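Putative transcriptional coactivator P15 (Enterobacteria phage t5, PDB 4BG7) probably binds DNA, as a phage homolog of the eukaryotic transcription coactivator PC4, and is implicated in recombination-dependent DNA replication. Local coordinates at residues Val32-Arg36 / Gly37-Met41; Phe63-Leu67 / Glu68-Gln72. One frame throughout, in Å; residues are numbered along the deposited sequence.

Contact 1 of 2, residues Val32-Arg36 / Gly37-Met41; sequences VSEFR and GNLYM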
ATOM      1  N   VAL A  32      -6.219  -7.045   3.939  1.00 22.81           N
ATOM      2  CA  VAL A  32      -7.583  -6.707   3.601  1.00 22.15           C
ATOM      3  C   VAL A  32      -8.340  -7.086   4.888  1.00 21.59           C
ATOM      4  O   VAL A  32      -8.253  -8.238   5.388  1.00 24.05           O
ATOM      5  CB  VAL A  32      -8.189  -7.484   2.433  1.00 25.35           C
ATOM      6  CG1 VAL A  32      -9.700  -7.077   2.245  1.00 25.78           C
ATOM      7  CG2 VAL A  32      -7.380  -7.245   1.152  1.00 24.24           C
ATOM      8  N   SER A  33      -9.122  -6.143   5.364  1.00 23.98           N
ATOM      9  CA  SER A  33      -9.879  -6.302   6.612  1.00 22.87           C
ATOM     10  C   SER A  33     -11.298  -5.788   6.440  1.00 24.95           C
ATOM     11  O   SER A  33     -11.574  -4.973   5.563  1.00 23.85           O
ATOM     12  CB  SER A  33      -9.166  -5.542   7.722  1.00 24.62           C
ATOM     13  OG  SER A  33      -9.068  -4.139   7.508  1.00 22.00           O
ATOM     14  N   GLU A  34     -12.184  -6.276   7.305  1.00 26.43           N
ATOM     15  CA  GLU A  34     -13.585  -5.834   7.304  1.00 26.42           C
ATOM     16  C   GLU A  34     -13.789  -5.072   8.622  1.00 27.08           C
ATOM     17  O   GLU A  34     -13.342  -5.537   9.678  1.00 23.77           O
ATOM     18  CB  GLU A  34     -14.517  -7.002   7.225  1.00 28.80           C
ATOM     19  CG  GLU A  34     -15.946  -6.501   7.050  1.00 31.40           C
ATOM     20  CD  GLU A  34     -16.959  -7.626   6.981  1.00 37.67           C
ATOM     21  OE1 GLU A  34     -16.574  -8.799   6.772  1.00 37.18           O
ATOM     22  OE2 GLU A  34     -18.133  -7.300   7.185  1.00 42.45           O
ATOM     23  N   PHE A  35     -14.475  -3.931   8.525  1.00 27.48           N
ATOM     24  CA  PHE A  35     -14.811  -3.062   9.676  1.00 32.16           C
ATOM     25  C   PHE A  35     -16.137  -2.316   9.304  1.00 31.60           C
ATOM     26  O   PHE A  35     -16.175  -1.664   8.248  1.00 34.40           O
ATOM     27  CB  PHE A  35     -13.698  -2.026   9.834  1.00 31.45           C
ATOM     28  CG  PHE A  35     -13.986  -0.949  10.861  1.00 35.97           C
ATOM     29  CD1 PHE A  35     -14.051  -1.261  12.212  1.00 34.33           C
ATOM     30  CD2 PHE A  35     -14.194   0.344  10.474  1.00 36.12           C
ATOM     31  CE1 PHE A  35     -14.324  -0.277  13.164  1.00 34.71           C
ATOM     32  CE2 PHE A  35     -14.488   1.325  11.418  1.00 42.12           C
ATOM     33  CZ  PHE A  35     -14.550   0.997  12.764  1.00 36.45           C
ATOM     34  N   ARG A  36     -17.216  -2.487  10.076  1.00 39.07           N
ATOM     35  CA  ARG A  36     -18.446  -1.611   9.935  1.00 38.20           C
ATOM     36  C   ARG A  36     -19.030  -1.808   8.565  1.00 38.28           C
ATOM     37  O   ARG A  36     -19.342  -0.859   7.858  1.00 38.13           O
ATOM     38  CB  ARG A  36     -18.096  -0.105  10.180  1.00 45.42           C
ATOM     39  CG  ARG A  36     -19.259   0.923  10.237  1.00 56.84           C
ATOM     40  CD  ARG A  36     -18.846   2.390   9.892  1.00 54.12           C
ATOM     41  NE  ARG A  36     -17.873   2.919  10.843  1.00 48.22           N
ATOM     42  CZ  ARG A  36     -17.085   3.987  10.684  1.00 50.48           C
ATOM     43  NH1 ARG A  36     -17.130   4.757   9.586  1.00 53.26           N
ATOM     44  NH2 ARG A  36     -16.238   4.303  11.651  1.00 40.24           N
ATOM     45  N   GLY A  37     -19.106  -3.068   8.169  1.00 35.71           N
ATOM     46  CA  GLY A  37     -19.737  -3.426   6.924  1.00 39.70           C
ATOM     47  C   GLY A  37     -18.939  -3.209   5.646  1.00 38.73           C
ATOM     48  O   GLY A  37     -19.470  -3.456   4.598  1.00 36.90           O
ATOM     49  N   ASN A  38     -17.672  -2.759   5.737  1.00 32.68           N
ATOM     50  CA  ASN A  38     -16.906  -2.342   4.576  1.00 31.15           C
ATOM     51  C   ASN A  38     -15.509  -2.952   4.589  1.00 30.25           C
ATOM     52  O   ASN A  38     -15.001  -3.316   5.631  1.00 28.00           O
ATOM     53  CB  ASN A  38     -16.846  -0.823   4.575  1.00 31.91           C
ATOM     54  CG  ASN A  38     -18.244  -0.211   4.409  1.00 38.31           C
ATOM     55  OD1 ASN A  38     -18.934  -0.447   3.418  1.00 44.21           O
ATOM     56  ND2 ASN A  38     -18.688   0.478   5.424  1.00 44.44           N
ATOM     57  N   LEU A  39     -14.919  -3.088   3.406  1.00 29.47           N
ATOM     58  CA  LEU A  39     -13.550  -3.622   3.274  1.00 26.19           C
ATOM     59  C   LEU A  39     -12.539  -2.485   3.155  1.00 21.91           C
ATOM     60  O   LEU A  39     -12.778  -1.499   2.506  1.00 23.60           O
ATOM     61  CB  LEU A  39     -13.438  -4.560   2.043  1.00 26.38           C
ATOM     62  CG  LEU A  39     -14.275  -5.833   2.203  1.00 28.89           C
ATOM     63  CD1 LEU A  39     -14.145  -6.666   0.941  1.00 26.45           C
ATOM     64  CD2 LEU A  39     -13.870  -6.657   3.432  1.00 31.10           C
ATOM     65  N   TYR A  40     -11.357  -2.728   3.719  1.00 23.42           N
ATOM     66  CA  TYR A  40     -10.237  -1.831   3.728  1.00 21.65           C
ATOM     67  C   TYR A  40      -8.976  -2.579   3.374  1.00 22.29           C
ATOM     68  O   TYR A  40      -8.857  -3.793   3.664  1.00 23.99           O
ATOM     69  CB  TYR A  40     -10.047  -1.302   5.162  1.00 22.59           C
ATOM     70  CG  TYR A  40     -11.237  -0.474   5.527  1.00 22.37           C
ATOM     71  CD1 TYR A  40     -11.282   0.859   5.213  1.00 24.28           C
ATOM     72  CD2 TYR A  40     -12.331  -1.060   6.104  1.00 23.98           C
ATOM     73  CE1 TYR A  40     -12.433   1.620   5.490  1.00 28.73           C
ATOM     74  CE2 TYR A  40     -13.459  -0.304   6.449  1.00 29.33           C
ATOM     75  CZ  TYR A  40     -13.526   1.010   6.119  1.00 26.83           C
ATOM     76  OH  TYR A  40     -14.668   1.749   6.452  1.00 30.41           O
ATOM     77  N   MET A  41      -8.063  -1.866   2.706  1.00 23.12           N
ATOM     78  CA  MET A  41      -6.710  -2.369   2.490  1.00 22.29           C
ATOM     79  C   MET A  41      -5.710  -1.481   3.182  1.00 20.97           C
ATOM     80  O   MET A  41      -5.832  -0.270   3.213  1.00 23.99           O
ATOM     81  CB  MET A  41      -6.311  -2.519   0.998  1.00 25.50           C
ATOM     82  CG  MET A  41      -6.509  -1.311   0.136  1.00 28.62           C
ATOM     83  SD  MET A  41      -5.723  -1.448  -1.503  1.00 30.73           S
ATOM     84  CE  MET A  41      -6.533  -0.075  -2.272  1.00 31.96           C
TER
HETATM   85  O   HOH W   1      -6.844  -3.419   5.998  1.00 25.00           O
HETATM   86  O   HOH W   2     -16.593   0.935   7.674  1.00 45.48           O
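Phe35 and Tyr40 meet on one face of a tight beta hairpin, where antiparallel pairing around the Arg36-Gly37 turn also places Ser33 and Asn38. The aromatic side chains cross at an angle: Tyr40 CE2 lies 3.8 Å from Phe35 CB, while the carbonyl oxygen Phe35 O sits at the edge of the Tyr40 ring and in its plane, 3.5 Å from Tyr40 CE2. With chi1 at 172°, CG of Phe35 stands anti to the backbone N and beside the carbonyl carbon, which turns a ring edge, at CD2, to Tyr40 CE2. On the opposite face, Leu39 CD2 reaches across to Glu34 CB at 3.9 Å, an apolar touch with the aliphatic root of an acidic side chain.

Beneath these side chains run two hydrogen-bonded antiparallel pairs. Ser33 N to Tyr40 O and Tyr40 N to Ser33 O are both 2.9 Å, and Phe35 and Asn38 close the last pair beside the turn. That turn is type I', with Arg36 and Gly37 both at positive phi (63° and 78°). A water bridges its flank, donating to Phe35 O at 2.7 Å and accepting from Asn38 ND2 at 3.1 Å.

His12 adds a third ring to this face: it stacks on Phe35, meets the Tyr40 ring at a steep angle and is hydrogen-bonded to Ser33 OG. The hairpin joins the middle strands 26-35 and 38-48 of the antiparallel sheet, flanked by strands 13-23 and 54-64. The Met41 side chain packs against helix 67-83, and Val32 packs on Ile80 of the second subunit.

Contact 2 of 2, residues Phe63-Leu67 / Glu68-Gln72; sequences FPYTL and ETTSQ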
ATOM      1  N   PHE A  63      -7.268   2.003   4.228  1.00 23.60           N
ATOM      2  CA  PHE A  63      -8.181   2.861   3.518  1.00 25.45           C
ATOM      3  C   PHE A  63      -9.084   2.004   2.632  1.00 24.19           C
ATOM      4  O   PHE A  63      -8.867   0.816   2.494  1.00 24.26           O
ATOM      5  CB  PHE A  63      -7.427   3.978   2.774  1.00 26.16           C
ATOM      6  CG  PHE A  63      -6.615   3.506   1.618  1.00 25.94           C
ATOM      7  CD1 PHE A  63      -5.406   2.889   1.832  1.00 30.10           C
ATOM      8  CD2 PHE A  63      -7.011   3.750   0.323  1.00 32.81           C
ATOM      9  CE1 PHE A  63      -4.583   2.463   0.792  1.00 32.37           C
ATOM     10  CE2 PHE A  63      -6.212   3.332  -0.738  1.00 35.44           C
ATOM     11  CZ  PHE A  63      -4.999   2.661  -0.497  1.00 32.89           C
ATOM     12  N   PRO A  64     -10.113   2.589   2.013  1.00 25.01           N
ATOM     13  CA  PRO A  64     -11.046   1.654   1.390  1.00 26.03           C
ATOM     14  C   PRO A  64     -10.516   0.751   0.269  1.00 24.14           C
ATOM     15  O   PRO A  64      -9.651   1.115  -0.535  1.00 24.29           O
ATOM     16  CB  PRO A  64     -12.169   2.561   0.837  1.00 27.09           C
ATOM     17  CG  PRO A  64     -12.010   3.848   1.522  1.00 25.35           C
ATOM     18  CD  PRO A  64     -10.604   3.957   2.024  1.00 26.52           C
ATOM     19  N   TYR A  65     -11.029  -0.467   0.268  1.00 23.68           N
ATOM     20  CA  TYR A  65     -10.710  -1.473  -0.713  1.00 26.18           C
ATOM     21  C   TYR A  65     -11.892  -1.614  -1.634  1.00 27.25           C
ATOM     22  O   TYR A  65     -12.795  -2.397  -1.319  1.00 26.65           O
ATOM     23  CB  TYR A  65     -10.471  -2.813  -0.002  1.00 26.18           C
ATOM     24  CG  TYR A  65      -9.989  -4.001  -0.856  1.00 26.22           C
ATOM     25  CD1 TYR A  65      -8.765  -3.979  -1.534  1.00 28.71           C
ATOM     26  CD2 TYR A  65     -10.707  -5.189  -0.889  1.00 28.66           C
ATOM     27  CE1 TYR A  65      -8.308  -5.099  -2.240  1.00 25.96           C
ATOM     28  CE2 TYR A  65     -10.247  -6.309  -1.551  1.00 28.19           C
ATOM     29  CZ  TYR A  65      -9.076  -6.253  -2.261  1.00 28.26           C
ATOM     30  OH  TYR A  65      -8.653  -7.393  -2.912  1.00 27.52           O
ATOM     31  N   THR A  66     -11.872  -0.903  -2.752  1.00 29.41           N
ATOM     32  CA  THR A  66     -12.950  -0.907  -3.693  1.00 26.66           C
ATOM     33  C   THR A  66     -12.315  -1.077  -5.073  1.00 30.58           C
ATOM     34  O   THR A  66     -11.073  -1.018  -5.202  1.00 25.75           O
ATOM     35  CB  THR A  66     -13.749   0.410  -3.628  1.00 27.84           C
ATOM     36  OG1 THR A  66     -12.880   1.512  -3.913  1.00 30.01           O
ATOM     37  CG2 THR A  66     -14.361   0.601  -2.257  1.00 32.63           C
ATOM     38  N   LEU A  67     -13.145  -1.279  -6.104  1.00 27.74           N
ATOM     39  CA  LEU A  67     -12.632  -1.254  -7.499  1.00 31.74           C
ATOM     40  C   LEU A  67     -11.937   0.057  -7.800  1.00 28.89           C
ATOM     41  O   LEU A  67     -10.885   0.073  -8.437  1.00 30.48           O
ATOM     42  CB  LEU A  67     -13.711  -1.524  -8.569  1.00 31.28           C
ATOM     43  CG  LEU A  67     -14.392  -2.895  -8.495  1.00 39.62           C
ATOM     44  CD1 LEU A  67     -15.501  -3.001  -9.560  1.00 41.86           C
ATOM     45  CD2 LEU A  67     -13.432  -4.082  -8.516  1.00 41.42           C
ATOM     46  N   GLU A  68     -12.508   1.165  -7.336  1.00 28.06           N
ATOM     47  CA  GLU A  68     -11.879   2.453  -7.568  1.00 32.23           C
ATOM     48  C   GLU A  68     -10.477   2.605  -6.993  1.00 30.35           C
ATOM     49  O   GLU A  68      -9.550   3.064  -7.679  1.00 27.26           O
ATOM     50  CB  GLU A  68     -12.713   3.588  -6.978  1.00 36.88           C
ATOM     51  CG  GLU A  68     -13.817   4.053  -7.903  1.00 52.11           C
ATOM     52  CD  GLU A  68     -13.821   5.565  -8.103  1.00 61.25           C
ATOM     53  OE1 GLU A  68     -13.649   6.312  -7.099  1.00 60.29           O
ATOM     54  OE2 GLU A  68     -13.982   6.008  -9.271  1.00 62.76           O
ATOM     55  N   THR A  69     -10.347   2.308  -5.704  1.00 25.99           N
ATOM     56  CA  THR A  69      -9.062   2.498  -5.041  1.00 24.90           C
ATOM     57  C   THR A  69      -8.033   1.481  -5.534  1.00 21.82           C
ATOM     58  O   THR A  69      -6.837   1.816  -5.695  1.00 26.54           O
ATOM     59  CB  THR A  69      -9.160   2.478  -3.499  1.00 22.75           C
ATOM     60  OG1 THR A  69      -9.655   1.200  -3.101  1.00 25.24           O
ATOM     61  CG2 THR A  69     -10.089   3.577  -2.992  1.00 26.90           C
ATOM     62  N   THR A  70      -8.456   0.257  -5.755  1.00 23.57           N
ATOM     63  CA  THR A  70      -7.535  -0.759  -6.218  1.00 23.46           C
ATOM     64  C   THR A  70      -7.065  -0.457  -7.619  1.00 26.83           C
ATOM     65  O   THR A  70      -5.866  -0.539  -7.879  1.00 25.27           O
ATOM     66  CB  THR A  70      -8.100  -2.146  -6.083  1.00 24.55           C
ATOM     67  OG1 THR A  70      -9.343  -2.258  -6.796  1.00 26.03           O
ATOM     68  CG2 THR A  70      -8.302  -2.540  -4.580  1.00 24.80           C
ATOM     69  N   SER A  71      -7.998  -0.073  -8.519  1.00 25.74           N
ATOM     70  CA  SER A  71      -7.663   0.340  -9.892  1.00 26.83           C
ATOM     71  C   SER A  71      -6.753   1.583  -9.868  1.00 24.50           C
ATOM     72  O   SER A  71      -5.765   1.655 -10.591  1.00 24.51           O
ATOM     73  CB  SER A  71      -8.936   0.647 -10.687  1.00 27.78           C
ATOM     74  OG  SER A  71      -9.665  -0.541 -10.765  1.00 32.53           O
ATOM     75  N   GLN A  72      -7.033   2.534  -8.998  1.00 27.15           N
ATOM     76  CA  GLN A  72      -6.135   3.719  -8.930  1.00 25.15           C
ATOM     77  C   GLN A  72      -4.732   3.339  -8.435  1.00 26.50           C
ATOM     78  O   GLN A  72      -3.737   3.859  -8.881  1.00 25.92           O
ATOM     79  CB  GLN A  72      -6.718   4.753  -8.034  1.00 26.63           C
ATOM     80  CG  GLN A  72      -5.914   6.040  -7.868  1.00 28.58           C
ATOM     81  CD  GLN A  72      -5.681   6.792  -9.177  1.00 35.58           C
ATOM     82  OE1 GLN A  72      -6.353   6.527 -10.171  1.00 27.88           O
ATOM     83  NE2 GLN A  72      -4.749   7.777  -9.161  1.00 32.15           N
TER
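Thr66 and Thr69 form a capping box, the reciprocal pairing by which the start of a helix satisfies backbone N-H groups that lack a preceding turn. Here it marks the passage from strand 54-64 into helix 67-83, with Thr66 as N-cap: its OG1 accepts from Thr69 N at 3.2 Å in a nearly straight bond (N-H...O 171°), while Thr66 N points back to Thr69 OG1.

Thr69 can be followed outward from its CB, which comes obliquely to the Phe63 ring, 4.1 Å from Phe63 CE2, as the two side chains run antiparallel past one another. Its first torsion, 61°, tucks OG1 over the backbone, flanked by N and C, and from there the hydroxyl works in both senses. Thr69 OG1 accepts from Thr66 N at 3.1 Å and donates to Pro64 O, approaching that oxygen from above the carbonyl plane. The methyl CG2, anti to the carbonyl carbon, still packs near Pro64 O and Thr66 OG1. One hydroxyl thus links the last residue of the strand to the N-cap, so that a buried threonine has its polar atom engaged as both donor and acceptor.

The next residue repeats the economy. Thr70 OG1 and Thr70 N both donate to Thr66 O, from opposite faces of its plane, and Thr70 CG2 leans on Tyr65 CD1 at 3.4 Å. Tyr65 itself carries its hydroxyl to Ser84 of the second subunit, and Thr70 packs on Val90 of that subunit, which brings the cap to the dimer interface. Leu67 O is likewise held twice by one residue, by Ser71 N at 2.9 Å and by Ser71 OG at 2.7 Å.

In the fold
From the N terminus, the chain lays down strand 13-23 and then strand 26-35, and contact 1 closes the hairpin that turns it back along strand 38-48. Strand 54-64 follows, outermost on that side within the chain, and contact 2 ends it where helix 67-83 begins. The two contacts are in series, neither nested nor crossed, with centres about 12 Å apart. Strand pairing joins them through probable hydrogen bonds, Met41 N to Phe63 O (2.8 Å) and Leu39 O to Tyr65 N (3.0 Å). Met41 also packs on Thr69, so the hairpin, the last strand and the helix start are in direct contact, and both contacts reach the second subunit.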